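Local coordinates for SnoaL-like domain-containing protein (Kribbella flavida, PDB 5EVH) that is of unknown function but belongs to the SnoaL-like family of the NTF2 clan, and may bind or convert a small molecule in the pocket usual for that fold, at residues T6-T11 and L96-G101; A12-R17 and M28-G33; G34-C37 and G42-D45; M79-T84 and H89-E94. One frame throughout, in Å; residues are numbered along the deposited sequence.

Contact 1 (T6-T11 and L96-G101); sequences TAALDT and LTVHDG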
# COMPACT_ATOMS: atom_id res chain seq x y z
N THR A 6 -9.83 10.45 16.98
CA THR A 6 -8.94 10.65 15.85
C THR A 6 -7.49 10.46 16.27
O THR A 6 -6.59 10.89 15.53
CB THR A 6 -9.12 12.08 15.30
OG1 THR A 6 -8.89 13.01 16.39
CG2 THR A 6 -10.56 12.31 14.75
N ALA A 7 -7.23 9.89 17.46
CA ALA A 7 -5.89 9.99 18.04
C ALA A 7 -4.85 9.34 17.13
O ALA A 7 -3.77 9.90 16.88
CB ALA A 7 -5.87 9.33 19.44
N ALA A 8 -5.13 8.12 16.66
CA ALA A 8 -4.08 7.43 15.92
C ALA A 8 -3.81 8.13 14.60
O ALA A 8 -2.67 8.19 14.13
CB ALA A 8 -4.45 5.95 15.64
N LEU A 9 -4.86 8.60 13.93
CA LEU A 9 -4.64 9.28 12.65
C LEU A 9 -3.91 10.61 12.86
O LEU A 9 -3.08 11.01 12.03
CB LEU A 9 -6.00 9.55 11.92
CG LEU A 9 -5.85 10.21 10.51
CD1 LEU A 9 -4.90 9.40 9.63
CD2 LEU A 9 -7.21 10.33 9.82
N ASP A 10 -4.29 11.37 13.88
CA ASP A 10 -3.58 12.63 14.17
C ASP A 10 -2.09 12.38 14.36
O ASP A 10 -1.24 13.11 13.83
CB ASP A 10 -4.14 13.27 15.44
CG ASP A 10 -5.54 13.87 15.23
OD1 ASP A 10 -5.98 14.08 14.06
OD2 ASP A 10 -6.18 14.17 16.27
N THR A 11 -1.74 11.31 15.11
CA THR A 11 -0.33 10.97 15.30
C THR A 11 0.34 10.57 13.98
O THR A 11 1.47 11.02 13.66
CB THR A 11 -0.22 9.84 16.32
OG1 THR A 11 -0.61 10.38 17.59
CG2 THR A 11 1.19 9.30 16.40
N LEU A 96 -0.58 1.86 10.65
CA LEU A 96 0.11 2.25 11.90
C LEU A 96 -0.72 1.83 13.10
O LEU A 96 -1.95 1.97 13.11
CB LEU A 96 0.32 3.77 11.99
CG LEU A 96 1.13 4.36 10.83
CD1 LEU A 96 0.16 4.75 9.72
CD2 LEU A 96 1.94 5.55 11.31
N THR A 97 -0.04 1.35 14.13
CA THR A 97 -0.66 1.15 15.44
C THR A 97 -0.07 2.17 16.38
O THR A 97 1.15 2.32 16.44
CB THR A 97 -0.34 -0.27 15.97
OG1 THR A 97 -0.78 -1.20 14.97
CG2 THR A 97 -0.97 -0.54 17.29
N VAL A 98 -0.92 2.82 17.18
CA VAL A 98 -0.47 3.96 17.97
C VAL A 98 -0.99 3.79 19.38
O VAL A 98 -2.19 3.56 19.56
CB VAL A 98 -1.01 5.29 17.39
CG1 VAL A 98 -0.60 6.45 18.33
CG2 VAL A 98 -0.53 5.46 15.88
N HIS A 99 -0.10 3.87 20.38
CA HIS A 99 -0.50 3.78 21.79
C HIS A 99 0.10 4.97 22.50
O HIS A 99 1.30 5.23 22.38
CB HIS A 99 -0.05 2.47 22.44
CG HIS A 99 -0.76 1.28 21.87
ND1 HIS A 99 -2.13 1.12 21.97
CD2 HIS A 99 -0.31 0.24 21.12
CE1 HIS A 99 -2.49 0.01 21.34
NE2 HIS A 99 -1.40 -0.55 20.82
N ASP A 100 -0.78 5.73 23.16
CA ASP A 100 -0.39 6.89 23.94
C ASP A 100 0.49 7.83 23.12
O ASP A 100 1.54 8.27 23.57
CB ASP A 100 0.29 6.47 25.26
N GLY A 101 0.09 8.09 21.88
CA GLY A 101 0.80 9.07 21.06
C GLY A 101 2.06 8.56 20.36
O GLY A 101 2.77 9.37 19.75
O HOH W 1 1.60 11.43 18.76
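Ala8 and Val98 bring the first turn of helix 7-20 closest to strand 92-99, their CA atoms 5.4 Å apart, and one turn later Thr11 comes to within 6.2 Å CA to CA of Gly101. Val98 does most of the work from the strand. Its CB and CG2 press on the methyl of Ala8, the two CB atoms lying 3.9 Å apart, while the other branch, CG1, meets Thr11 CG2 tip to tip, also at 3.9 Å. Thr11 holds OG1 anti to its carbonyl carbon (chi1 -69°), which sends CG2 toward the valine and keeps the hydroxyl on the side where a water can reach it. That water lies 2.7 Å from Thr11 OG1 and donates to Gly101 O over 2.6 Å, so a polar bridge runs beside the apolar patch. Asp100 and Gly101, both at positive phi, turn the chain from strand 92-99 into strand 102-109, and Thr11 also touches Ile103 on the latter. At the helix start Thr6 OG1 bonds to Asp10 OD2, meeting it from above the carboxylate plane. An N-terminal helix laid on the sheet in this way fits the alpha+beta cone of the NTF2-like fold.

Contact 2 (A12-R17 and M28-G33); sequences ALAYHR and MRHVAG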
# COMPACT_ATOMS: atom_id res chain seq x y z
N ALA A 12 -0.33 9.70 13.21
CA ALA A 12 0.19 9.26 11.93
C ALA A 12 0.48 10.44 11.01
O ALA A 12 1.53 10.49 10.36
CB ALA A 12 -0.83 8.30 11.27
N LEU A 13 -0.50 11.38 10.88
CA LEU A 13 -0.29 12.52 9.98
C LEU A 13 0.78 13.50 10.54
O LEU A 13 1.49 14.14 9.76
CB LEU A 13 -1.60 13.27 9.74
CG LEU A 13 -2.65 12.44 8.96
CD1 LEU A 13 -3.99 13.23 8.91
CD2 LEU A 13 -2.11 12.21 7.55
N ALA A 14 0.87 13.67 11.87
CA ALA A 14 1.91 14.56 12.44
C ALA A 14 3.30 13.99 12.16
O ALA A 14 4.22 14.74 11.76
CB ALA A 14 1.66 14.73 13.95
N TYR A 15 3.45 12.67 12.34
CA TYR A 15 4.66 11.93 11.98
C TYR A 15 4.95 12.11 10.49
O TYR A 15 6.05 12.49 10.10
CB TYR A 15 4.44 10.43 12.31
CG TYR A 15 5.49 9.61 11.65
CD1 TYR A 15 6.78 9.53 12.22
CD2 TYR A 15 5.23 8.94 10.47
CE1 TYR A 15 7.77 8.80 11.58
CE2 TYR A 15 6.20 8.20 9.85
CZ TYR A 15 7.47 8.18 10.41
OH TYR A 15 8.45 7.46 9.80
N HIS A 16 3.94 11.89 9.65
CA HIS A 16 4.16 11.95 8.21
C HIS A 16 4.62 13.34 7.79
O HIS A 16 5.54 13.50 6.99
CB HIS A 16 2.85 11.58 7.51
CG HIS A 16 2.93 11.64 6.02
ND1 HIS A 16 3.53 10.64 5.28
CD2 HIS A 16 2.51 12.58 5.14
CE1 HIS A 16 3.46 10.97 3.99
NE2 HIS A 16 2.86 12.14 3.88
N ARG A 17 3.98 14.37 8.33
CA ARG A 17 4.32 15.73 7.96
C ARG A 17 5.77 16.03 8.31
O ARG A 17 6.48 16.74 7.58
CB ARG A 17 3.36 16.69 8.72
CG ARG A 17 3.27 18.07 8.23
CD ARG A 17 4.12 19.06 9.00
NE ARG A 17 3.78 20.40 8.51
CZ ARG A 17 2.79 21.13 9.02
NH1 ARG A 17 2.10 20.64 10.09
NH2 ARG A 17 2.51 22.33 8.48
N MSE A 28 10.49 11.57 15.14
CA MSE A 28 10.84 10.49 16.05
C MSE A 28 10.18 10.66 17.41
O MSE A 28 10.10 9.70 18.16
CB MSE A 28 12.36 10.39 16.20
CG MSE A 28 13.06 9.89 14.93
SE MSE A 28 12.50 8.13 14.30
CE MSE A 28 13.01 7.18 15.88
N ARG A 29 9.70 11.87 17.72
CA ARG A 29 8.86 12.02 18.91
C ARG A 29 7.67 11.10 18.86
O ARG A 29 7.06 10.83 19.91
CB ARG A 29 8.27 13.44 19.04
CG ARG A 29 9.20 14.58 19.27
CD ARG A 29 8.32 15.88 19.41
NE ARG A 29 9.19 17.03 19.55
CZ ARG A 29 8.79 18.28 19.38
NH1 ARG A 29 7.49 18.56 19.07
NH2 ARG A 29 9.68 19.24 19.51
N HIS A 30 7.20 10.76 17.65
CA HIS A 30 5.98 9.99 17.53
C HIS A 30 6.24 8.51 17.37
O HIS A 30 5.30 7.77 17.10
CB HIS A 30 5.20 10.49 16.32
CG HIS A 30 4.78 11.91 16.44
ND1 HIS A 30 3.68 12.30 17.19
CD2 HIS A 30 5.30 13.05 15.90
CE1 HIS A 30 3.53 13.62 17.08
NE2 HIS A 30 4.49 14.10 16.31
N VAL A 31 7.48 8.06 17.55
CA VAL A 31 7.88 6.67 17.33
C VAL A 31 8.19 6.01 18.67
O VAL A 31 9.00 6.53 19.46
CB VAL A 31 9.12 6.61 16.42
CG1 VAL A 31 9.68 5.14 16.35
CG2 VAL A 31 8.76 7.15 15.02
N ALA A 32 7.60 4.84 18.92
CA ALA A 32 7.93 4.13 20.16
C ALA A 32 9.36 3.57 20.13
O ALA A 32 9.86 3.13 19.10
CB ALA A 32 6.96 2.98 20.40
N GLY A 33 10.02 3.54 21.29
CA GLY A 33 11.37 2.94 21.34
C GLY A 33 11.42 1.52 20.82
O GLY A 33 12.43 1.09 20.23
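Behind Ala14 and Tyr15, which meet His30 and Val31, the shortest polar bonds are helical ones, such as His16 N to Ala12 O at 2.9 Å. Helix 7-20 is the N-terminal helix of this NTF2-like alpha+beta fold, and here its middle packs on the type I turn from Met28 to Val31 that leads into the short strand 31-32. Val31 N closes that turn on Met28 O at 3.2 Å. No hydrogen bond passes between 12-17 and 28-33; imidazole, methyl and phenol ring make the join. The His30 ring has the backbone N of Tyr15 over one face, 4.0 Å above its plane and displaced toward the rim. Its NE2 side comes to 3.7 Å from Ala14 CB, approaching obliquely. With CG anti to the backbone N (chi1 166°), the Tyr15 ring swings past the turn, where Phe50 and Met54 of helix 47-58 and Ile103 of strand 102-109 also touch it. Elsewhere on the helix, Ala12 touches Ala76 and Leu78 of strand 75-84. Val31 reaches the Tyr15 ring with one branch, CG2, which lies 3.9 Å from CE1 and 4.2 Å from CD1.

Contact 3 (G34-C37 and G42-D45); sequences GIVC and GRID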
# COMPACT_ATOMS: atom_id res chain seq x y z
N GLY A 34 10.36 0.74 21.05
CA GLY A 34 10.34 -0.64 20.60
C GLY A 34 9.54 -0.82 19.31
O GLY A 34 9.00 -1.91 19.10
N ILE A 35 9.43 0.20 18.43
CA ILE A 35 8.62 0.07 17.22
C ILE A 35 9.03 -1.19 16.45
O ILE A 35 10.20 -1.58 16.41
CB ILE A 35 8.76 1.32 16.32
CG1 ILE A 35 7.86 1.22 15.04
CG2 ILE A 35 10.26 1.55 16.01
CD1 ILE A 35 7.68 2.57 14.34
N VAL A 36 8.03 -1.88 15.89
CA VAL A 36 8.23 -2.96 14.94
C VAL A 36 7.76 -2.44 13.59
O VAL A 36 6.59 -2.03 13.46
CB VAL A 36 7.42 -4.21 15.33
CG1 VAL A 36 7.57 -5.26 14.23
CG2 VAL A 36 7.87 -4.71 16.76
N CYS A 37 8.65 -2.44 12.60
CA CYS A 37 8.33 -1.93 11.26
C CYS A 37 8.43 -3.09 10.28
O CYS A 37 9.44 -3.80 10.26
CB CYS A 37 9.25 -0.76 10.85
SG CYS A 37 8.95 -0.23 9.15
N GLY A 42 11.92 -6.22 4.50
CA GLY A 42 11.92 -7.06 5.68
C GLY A 42 11.59 -6.30 6.96
O GLY A 42 11.20 -5.13 6.92
N ARG A 43 11.80 -6.97 8.11
CA ARG A 43 11.40 -6.48 9.43
C ARG A 43 12.49 -5.63 10.05
O ARG A 43 13.68 -5.93 9.92
CB ARG A 43 11.08 -7.67 10.34
CG ARG A 43 10.68 -7.27 11.77
CD ARG A 43 10.44 -8.52 12.62
NE ARG A 43 10.31 -8.12 14.00
CZ ARG A 43 9.25 -8.40 14.75
NH1 ARG A 43 8.27 -9.14 14.23
NH2 ARG A 43 9.21 -7.95 16.00
N ILE A 44 12.10 -4.56 10.73
CA ILE A 44 13.01 -3.64 11.42
C ILE A 44 12.54 -3.53 12.86
O ILE A 44 11.34 -3.39 13.11
CB ILE A 44 12.99 -2.25 10.74
CG1 ILE A 44 13.45 -2.33 9.29
CG2 ILE A 44 13.78 -1.18 11.51
CD1 ILE A 44 13.01 -1.14 8.48
N ASP A 45 13.45 -3.60 13.83
CA ASP A 45 13.05 -3.51 15.24
C ASP A 45 13.75 -2.38 15.98
O ASP A 45 14.99 -2.34 16.03
CB ASP A 45 13.36 -4.83 15.97
CG ASP A 45 12.34 -5.93 15.67
OD1 ASP A 45 11.21 -5.88 16.23
OD2 ASP A 45 12.66 -6.84 14.89
O HOH W 2 10.84 -3.93 18.40
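A beta hairpin of strands 35-39 and 42-45 forms one margin of the chain's sheet, and Val36 and Cys37 face Asp45 and Ile44 across it, the short axes running antiparallel at 166°. Cys37 and Ile44 are the hydrogen-bonded pair: Cys37 N gives to Ile44 O at 2.9 Å, and Ile44 N gives to Cys37 O at 2.8 Å. Cys37 O is also approached by Arg43 CA at 3.4 Å in a CA-H...O contact. On the face carrying Val36 and Asp45, the side chain of Arg43 stretches out (chi1 178°, extended from CG to NE) and brings its guanidinium back over the valine. Val36 CG1 sits under the centre of that flat group, 3.5 Å from its plane, while CG2 lies 3.6 Å from Asp45 OD1. Arg43 holds Asp45 side-on: NE reaches OD2 at 2.8 Å and NH2 reaches OD1 at 2.9 Å, a bidentate salt bridge that fixes the rotation of the guanidinium and keeps its plane laid against the methyl. On the other face, Cys37 and Ile44 touch CB to CB; Phe50 of helix 47-58 packs on Cys37, and Ala49 and Phe53 on Ile44. With a salt bridge over Val36 on one face and a helix on the other, this is a hairpin at the margin of the chain's sheet, as in NTF2-like alpha+beta folds.

Contact 4 (M79-T84 and H89-E94); sequences MYDTET and HAPAAE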
# COMPACT_ATOMS: atom_id res chain seq x y z
N MSE A 79 -2.42 6.40 2.59
CA MSE A 79 -1.75 6.15 1.30
C MSE A 79 -1.33 7.53 0.79
O MSE A 79 -2.13 8.50 0.87
CB MSE A 79 -2.68 5.47 0.34
CG MSE A 79 -1.95 5.28 -1.04
SE MSE A 79 -3.09 4.41 -2.39
CE MSE A 79 -3.20 2.57 -1.58
N TYR A 80 -0.09 7.65 0.28
CA TYR A 80 0.43 8.93 -0.16
C TYR A 80 1.27 8.70 -1.41
O TYR A 80 1.84 7.63 -1.63
CB TYR A 80 1.24 9.66 0.94
CG TYR A 80 2.33 8.83 1.57
CD1 TYR A 80 2.08 8.08 2.72
CD2 TYR A 80 3.60 8.81 1.03
CE1 TYR A 80 3.10 7.34 3.32
CE2 TYR A 80 4.63 8.08 1.61
CZ TYR A 80 4.36 7.33 2.75
OH TYR A 80 5.37 6.58 3.32
N ASP A 81 1.31 9.71 -2.26
CA ASP A 81 2.22 9.66 -3.39
C ASP A 81 3.54 10.25 -2.92
O ASP A 81 3.56 11.09 -2.02
CB ASP A 81 1.67 10.51 -4.53
CG ASP A 81 2.56 10.37 -5.83
OD1 ASP A 81 3.03 9.23 -6.09
OD2 ASP A 81 2.82 11.39 -6.51
N THR A 82 4.64 9.83 -3.53
CA THR A 82 5.90 10.54 -3.33
C THR A 82 6.53 10.80 -4.69
O THR A 82 6.29 10.06 -5.65
CB THR A 82 6.94 9.78 -2.44
OG1 THR A 82 7.55 8.69 -3.16
CG2 THR A 82 6.32 9.21 -1.11
N GLU A 83 7.35 11.87 -4.76
CA GLU A 83 8.18 12.14 -5.93
C GLU A 83 9.63 11.91 -5.52
O GLU A 83 10.01 12.33 -4.42
CB GLU A 83 8.01 13.58 -6.37
CG GLU A 83 6.49 13.86 -6.66
CD GLU A 83 6.22 15.39 -6.70
OE1 GLU A 83 6.90 16.14 -7.48
OE2 GLU A 83 5.34 15.81 -5.90
N THR A 84 10.47 11.35 -6.42
CA THR A 84 11.91 11.21 -6.20
C THR A 84 12.62 11.57 -7.51
O THR A 84 11.97 11.69 -8.56
CB THR A 84 12.30 9.76 -5.76
OG1 THR A 84 12.17 8.88 -6.88
CG2 THR A 84 11.37 9.24 -4.62
N HIS A 89 7.03 9.00 -9.55
CA HIS A 89 5.93 8.71 -8.62
C HIS A 89 6.18 7.37 -7.98
O HIS A 89 6.25 6.35 -8.67
CB HIS A 89 4.58 8.67 -9.34
CG HIS A 89 4.14 10.02 -9.80
ND1 HIS A 89 3.61 10.96 -8.92
CD2 HIS A 89 4.27 10.63 -11.00
CE1 HIS A 89 3.34 12.07 -9.60
NE2 HIS A 89 3.76 11.91 -10.85
N ALA A 90 6.26 7.35 -6.66
CA ALA A 90 6.51 6.12 -5.91
C ALA A 90 5.52 6.15 -4.73
O ALA A 90 5.84 6.60 -3.64
CB ALA A 90 7.96 6.09 -5.44
N PRO A 91 4.27 5.76 -4.96
CA PRO A 91 3.28 5.83 -3.87
C PRO A 91 3.52 4.76 -2.81
O PRO A 91 4.09 3.70 -3.08
CB PRO A 91 1.95 5.59 -4.59
CG PRO A 91 2.35 4.59 -5.66
CD PRO A 91 3.70 5.22 -6.21
N ALA A 92 3.12 5.05 -1.57
CA ALA A 92 3.30 4.11 -0.48
C ALA A 92 2.02 4.04 0.36
O ALA A 92 1.24 4.99 0.40
CB ALA A 92 4.49 4.47 0.44
N ALA A 93 1.80 2.92 1.03
CA ALA A 93 0.69 2.85 1.99
C ALA A 93 1.24 2.38 3.33
O ALA A 93 2.18 1.56 3.37
CB ALA A 93 -0.39 1.84 1.51
N GLU A 94 0.67 2.91 4.44
CA GLU A 94 1.16 2.59 5.76
C GLU A 94 0.01 2.23 6.65
O GLU A 94 -1.02 2.95 6.67
CB GLU A 94 1.95 3.77 6.47
CG GLU A 94 3.19 4.12 5.71
CD GLU A 94 3.90 5.36 6.31
OE1 GLU A 94 3.33 5.89 7.27
OE2 GLU A 94 5.00 5.77 5.82
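Tyr80 and Glu94 meet almost at right angles: ring and carboxylate planes stand 89° apart, and the phenol OH donates to Glu94 OE2 at 2.7 Å, coming in from above the carboxylate plane. The carboxylate lies at the edge of the ring, while Ala92 O sits over one of its faces, toward the rim. Tyr80 CG is tucked between the backbone N and the carbonyl carbon (chi1 52°), which lays the ring along the partner strand, where Ala92 CB touches CZ at 3.7 Å. Two backbone bonds, Tyr80 N to Ala92 O and Ala92 N to Tyr80 O, tie the same residues as a hydrogen-bonded antiparallel pair. Asp81 and His89 make the contrasting pair. Carboxylate and imidazole are nearly coplanar, 21° apart, and ND1 donates a hydrogen bond to OD2 at 2.6 Å, from the syn side but somewhat out of the carboxylate plane, while OD2 lies in the ring plane. Toward the hairpin's loop end, Thr82 and Ala90 are joined by two bonds: Ala90 N donates to Thr82 O at 2.9 Å and Thr82 OG1 to Ala90 O at 2.7 Å, the hydroxyl satisfying a carbonyl that lies just before the strand proper. On the face carrying Met79 and Ala93, selenomethionine Met79 CE rests 4.2 Å from Ala93 CB, and Ile109 and Ala93 of the second subunit pack there. Tyr80 turns to the other face, its ring meeting His16 of helix 7-20, while Ile108 of strand 102-109 touches both Tyr80 and Glu94, and Phe115 of helix 113-124 covers Ala90.

Overall arrangement
Along the chain, contacts 2, 3 and 4 follow one another, and all three fall within the span that contact 1 closes between residues 6-11 and 96-101. Contacts 1 and 2 share helix 7-20; their centres are 9 Å apart and they touch, Thr11 against His30 and Leu96 against Ala12. Contacts 1, 3 and 4 reach the same mixed sheet, with contact 3 on its margin and contact 4 about 20 Å away, centre to centre, on the opposite side of the chain's centre. His16 and Tyr80 join contacts 2 and 4. Helix 7-20 thus runs from contact 1 through contact 2 to contact 4, while contact 2 leads along the chain into contact 3, consistent with the NTF2-like cone; contact 4 also faces the second subunit.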